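Local coordinates for protein FAD-dependent pyridine nucleotide-disulphide oxidoreductase (Desulfovibrio vulgaris, PDB 3IWA) that probably uses FAD to catalyse electron transfer from a reduced pyridine nucleotide to a disulphide or related acceptor, as in its oxidoreductase family, at residues I385-R397 with I449-L461. Numbering follows the deposited sequence.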
loop_
_atom_site.group_PDB
_atom_site.type_symbol
_atom_site.label_atom_id
_atom_site.label_comp_id
_atom_site.label_asym_id
_atom_site.label_seq_id
_atom_site.Cartn_x
_atom_site.Cartn_y
_atom_site.Cartn_z
ATOM N N ILE A 385 7.035 15.394 -10.117
ATOM C CA ILE A 385 7.319 15.648 -8.699
ATOM C C ILE A 385 6.655 14.672 -7.681
ATOM O O ILE A 385 5.427 14.506 -7.667
ATOM C CB ILE A 385 6.888 17.070 -8.317
ATOM N N MET A 386 7.471 14.026 -6.845
ATOM C CA MET A 386 6.977 13.343 -5.637
ATOM C C MET A 386 7.928 13.484 -4.474
ATOM O O MET A 386 9.073 13.179 -4.628
ATOM C CB MET A 386 6.723 11.835 -5.832
ATOM C CG MET A 386 5.880 11.288 -4.625
ATOM S SD MET A 386 5.474 9.563 -4.557
ATOM C CE MET A 386 4.746 9.387 -6.172
ATOM N N THR A 387 7.412 13.925 -3.322
ATOM C CA THR A 387 8.134 13.962 -2.052
ATOM C C THR A 387 7.507 13.042 -1.006
ATOM O O THR A 387 6.301 13.093 -0.775
ATOM C CB THR A 387 8.101 15.353 -1.424
ATOM O OG1 THR A 387 8.482 16.331 -2.394
ATOM C CG2 THR A 387 9.030 15.429 -0.205
ATOM N N LEU A 388 8.352 12.227 -0.375
ATOM C CA LEU A 388 8.024 11.475 0.817
ATOM C C LEU A 388 8.868 11.951 1.979
ATOM O O LEU A 388 10.059 12.219 1.816
ATOM C CB LEU A 388 8.344 9.989 0.651
ATOM C CG LEU A 388 7.543 9.168 -0.333
ATOM C CD1 LEU A 388 7.930 7.683 -0.150
ATOM C CD2 LEU A 388 6.024 9.430 -0.145
ATOM N N GLN A 389 8.263 11.947 3.164
ATOM C CA GLN A 389 8.975 12.190 4.388
ATOM C C GLN A 389 8.657 11.041 5.334
ATOM O O GLN A 389 7.505 10.633 5.439
ATOM C CB GLN A 389 8.579 13.556 4.978
ATOM C CG GLN A 389 8.877 14.772 4.045
ATOM C CD GLN A 389 8.699 16.169 4.730
ATOM O OE1 GLN A 389 9.202 17.188 4.250
ATOM N NE2 GLN A 389 7.991 16.200 5.823
ATOM N N LEU A 390 9.685 10.513 5.990
ATOM C CA LEU A 390 9.601 9.336 6.807
ATOM C C LEU A 390 10.050 9.742 8.178
ATOM O O LEU A 390 11.085 10.407 8.306
ATOM C CB LEU A 390 10.524 8.238 6.255
ATOM C CG LEU A 390 10.369 6.787 6.736
ATOM C CD1 LEU A 390 9.071 6.177 6.155
ATOM C CD2 LEU A 390 11.628 5.879 6.349
ATOM N N VAL A 391 9.274 9.369 9.198
ATOM C CA VAL A 391 9.550 9.799 10.565
ATOM C C VAL A 391 10.025 8.633 11.353
ATOM O O VAL A 391 9.350 7.634 11.450
ATOM C CB VAL A 391 8.309 10.443 11.244
ATOM C CG1 VAL A 391 8.683 10.988 12.565
ATOM C CG2 VAL A 391 7.723 11.566 10.381
ATOM N N VAL A 392 11.207 8.761 11.945
ATOM C CA VAL A 392 11.931 7.619 12.501
ATOM C C VAL A 392 12.382 7.894 13.924
ATOM O O VAL A 392 12.927 8.958 14.212
ATOM C CB VAL A 392 13.187 7.332 11.645
ATOM C CG1 VAL A 392 13.998 6.210 12.248
ATOM C CG2 VAL A 392 12.794 7.028 10.212
ATOM N N ASP A 393 12.198 6.928 14.814
ATOM C CA ASP A 393 12.734 7.053 16.133
ATOM C C ASP A 393 14.207 6.638 16.145
ATOM O O ASP A 393 14.502 5.504 15.830
ATOM C CB ASP A 393 11.985 6.152 17.102
ATOM C CG ASP A 393 12.455 6.332 18.545
ATOM O OD1 ASP A 393 12.665 7.496 18.926
ATOM O OD2 ASP A 393 12.589 5.333 19.283
ATOM N N ARG A 394 15.112 7.525 16.553
ATOM C CA ARG A 394 16.553 7.196 16.567
ATOM C C ARG A 394 16.946 5.919 17.304
ATOM O O ARG A 394 17.527 5.023 16.699
ATOM C CB ARG A 394 17.411 8.360 17.077
ATOM C CG ARG A 394 17.954 9.269 15.978
ATOM C CD ARG A 394 19.166 10.107 16.443
ATOM N NE ARG A 394 19.150 11.409 15.774
ATOM C CZ ARG A 394 19.783 11.706 14.629
ATOM N NH1 ARG A 394 20.541 10.807 13.991
ATOM N NH2 ARG A 394 19.669 12.941 14.120
ATOM N N PRO A 395 16.649 5.821 18.604
ATOM C CA PRO A 395 17.142 4.648 19.348
ATOM C C PRO A 395 16.565 3.276 19.012
ATOM O O PRO A 395 17.220 2.252 19.248
ATOM C CB PRO A 395 16.806 4.969 20.813
ATOM C CG PRO A 395 16.052 6.287 20.807
ATOM C CD PRO A 395 16.276 6.937 19.489
ATOM N N THR A 396 15.334 3.225 18.541
ATOM C CA THR A 396 14.699 1.935 18.222
ATOM C C THR A 396 14.769 1.636 16.727
ATOM O O THR A 396 14.579 0.511 16.311
ATOM C CB THR A 396 13.232 1.976 18.600
ATOM O OG1 THR A 396 12.604 3.065 17.894
ATOM C CG2 THR A 396 13.083 2.167 20.128
ATOM N N ARG A 397 15.019 2.677 15.944
ATOM C CA ARG A 397 14.885 2.651 14.504
ATOM C C ARG A 397 13.423 2.412 14.055
ATOM O O ARG A 397 13.197 1.997 12.943
ATOM C CB ARG A 397 15.831 1.614 13.880
ATOM C CG ARG A 397 17.294 1.812 14.218
ATOM C CD ARG A 397 18.186 0.652 13.659
ATOM N NE ARG A 397 18.407 0.741 12.210
ATOM C CZ ARG A 397 19.329 1.506 11.615
ATOM N NH1 ARG A 397 20.149 2.302 12.317
ATOM N NH2 ARG A 397 19.442 1.498 10.297
ATOM N N ILE A 449 10.584 4.454 -4.446
ATOM C CA ILE A 449 10.844 5.553 -3.547
ATOM C C ILE A 449 10.642 5.208 -2.091
ATOM O O ILE A 449 11.355 5.718 -1.250
ATOM C CB ILE A 449 10.082 6.839 -3.968
ATOM C CG1 ILE A 449 10.604 8.030 -3.142
ATOM C CG2 ILE A 449 8.586 6.653 -3.874
ATOM C CD1 ILE A 449 9.962 9.353 -3.457
ATOM N N VAL A 450 9.742 4.280 -1.785
ATOM C CA VAL A 450 9.545 3.852 -0.410
ATOM C C VAL A 450 10.794 3.164 0.148
ATOM O O VAL A 450 11.182 3.413 1.288
ATOM C CB VAL A 450 8.347 2.888 -0.271
ATOM C CG1 VAL A 450 8.420 2.136 1.044
ATOM C CG2 VAL A 450 7.047 3.661 -0.357
ATOM N N ASN A 451 11.376 2.263 -0.642
ATOM C CA ASN A 451 12.622 1.601 -0.271
ATOM C C ASN A 451 13.744 2.644 -0.158
ATOM O O ASN A 451 14.555 2.603 0.741
ATOM C CB ASN A 451 13.036 0.537 -1.318
ATOM C CG ASN A 451 12.054 -0.642 -1.439
ATOM O OD1 ASN A 451 11.794 -1.099 -2.540
ATOM N ND2 ASN A 451 11.538 -1.142 -0.316
ATOM N N VAL A 452 13.786 3.580 -1.095
ATOM C CA VAL A 452 14.819 4.615 -1.072
ATOM C C VAL A 452 14.695 5.413 0.233
ATOM O O VAL A 452 15.686 5.683 0.863
ATOM C CB VAL A 452 14.753 5.499 -2.337
ATOM C CG1 VAL A 452 15.720 6.750 -2.243
ATOM C CG2 VAL A 452 15.045 4.631 -3.597
ATOM N N ALA A 453 13.482 5.703 0.690
ATOM C CA ALA A 453 13.319 6.443 1.943
ATOM C C ALA A 453 13.905 5.658 3.102
ATOM O O ALA A 453 14.526 6.237 3.982
ATOM C CB ALA A 453 11.847 6.784 2.210
ATOM N N GLY A 454 13.679 4.346 3.126
ATOM C CA GLY A 454 14.262 3.487 4.165
ATOM C C GLY A 454 15.798 3.441 4.127
ATOM O O GLY A 454 16.445 3.400 5.156
ATOM N N ASN A 455 16.374 3.481 2.934
ATOM C CA ASN A 455 17.839 3.487 2.785
ATOM C C ASN A 455 18.461 4.823 3.246
ATOM O O ASN A 455 19.443 4.818 3.996
ATOM C CB ASN A 455 18.233 3.179 1.334
ATOM C CG ASN A 455 17.799 1.751 0.880
ATOM O OD1 ASN A 455 17.396 0.885 1.672
ATOM N ND2 ASN A 455 17.894 1.535 -0.394
ATOM N N VAL A 456 17.867 5.943 2.824
ATOM C CA VAL A 456 18.288 7.257 3.299
ATOM C C VAL A 456 18.171 7.402 4.817
ATOM O O VAL A 456 19.077 7.915 5.459
ATOM C CB VAL A 456 17.543 8.402 2.619
ATOM C CG1 VAL A 456 17.962 9.727 3.249
ATOM C CG2 VAL A 456 17.792 8.397 1.123
ATOM N N ALA A 457 17.106 6.877 5.412
ATOM C CA ALA A 457 16.951 6.906 6.868
ATOM C C ALA A 457 17.975 6.039 7.640
ATOM O O ALA A 457 18.420 6.376 8.747
ATOM C CB ALA A 457 15.535 6.471 7.221
ATOM N N ASP A 458 18.277 4.866 7.103
ATOM C CA ASP A 458 19.323 4.017 7.667
ATOM C C ASP A 458 20.678 4.742 7.541
ATOM O O ASP A 458 21.476 4.717 8.468
ATOM C CB ASP A 458 19.335 2.663 6.953
ATOM C CG ASP A 458 20.550 1.815 7.290
ATOM O OD1 ASP A 458 21.040 1.810 8.428
ATOM O OD2 ASP A 458 20.990 1.110 6.391
ATOM N N ASN A 459 20.898 5.403 6.408
ATOM C CA ASN A 459 22.065 6.264 6.230
ATOM C C ASN A 459 22.102 7.493 7.187
ATOM O O ASN A 459 23.137 7.769 7.833
ATOM C CB ASN A 459 22.171 6.728 4.764
ATOM C CG ASN A 459 22.559 5.600 3.819
ATOM O OD1 ASN A 459 22.940 4.514 4.249
ATOM N ND2 ASN A 459 22.422 5.846 2.534
ATOM N N VAL A 460 20.988 8.235 7.279
ATOM C CA VAL A 460 20.935 9.364 8.226
ATOM C C VAL A 460 21.214 8.851 9.639
ATOM O O VAL A 460 22.039 9.417 10.324
ATOM C CB VAL A 460 19.624 10.167 8.168
ATOM C CG1 VAL A 460 19.526 11.126 9.384
ATOM C CG2 VAL A 460 19.526 10.927 6.875
ATOM N N LEU A 461 20.604 7.752 10.061
ATOM C CA LEU A 461 20.887 7.211 11.413
ATOM C C LEU A 461 22.322 6.662 11.669
ATOM O O LEU A 461 22.714 6.443 12.821
ATOM C CB LEU A 461 19.861 6.125 11.794
ATOM C CG LEU A 461 18.364 6.495 11.926
ATOM C CD1 LEU A 461 17.514 5.273 12.278
ATOM C CD2 LEU A 461 18.151 7.588 12.950
#
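Alternate side chains of strand 386-393, from Met-386 to Val-392, stand on helix 449-461, which packs across the antiparallel sheet of the dimerisation domain with its axis 46° from the strand's. At the helix start Leu-388 and Ile-449 meet at a slant: Leu-388 CD1 lies 3.9 Å from Ile-449 CG2 and also touches Val-450 CG2. Midway, Ala-453, Gly-454 and Ala-457 leave room for the side chain of Leu-390. Leu-390, its CG anti to the backbone N (chi1 -165°), lowers CD2 onto the backbone at Ala-453 and Gly-454 and to 4.0 Å from Ala-457 CB, which Val-392 CG2 meets as well. Leu-461 then splits its methyls, CD1 against Val-392 CG1 at 3.6 Å and CD2 against Arg-394 CG at 3.5 Å. Beyond the strand, Arg-397 runs alongside Leu-461 in the opposite sense, and Leu-461 CD1 sits over one guanidinium face, toward its rim. A bend at chi3 helps turn the Arg-397 guanidinium to Asp-458, the two planes 80° apart, and Arg-397 NH2 meets Asp-458 OD1 in a salt bridge whose modelled length, 2.5 Å, is doubtfully short. The same carboxylate links this contact to the dimer interface, its OD2 forming a salt bridge with Arg-320 NH2 of the second subunit.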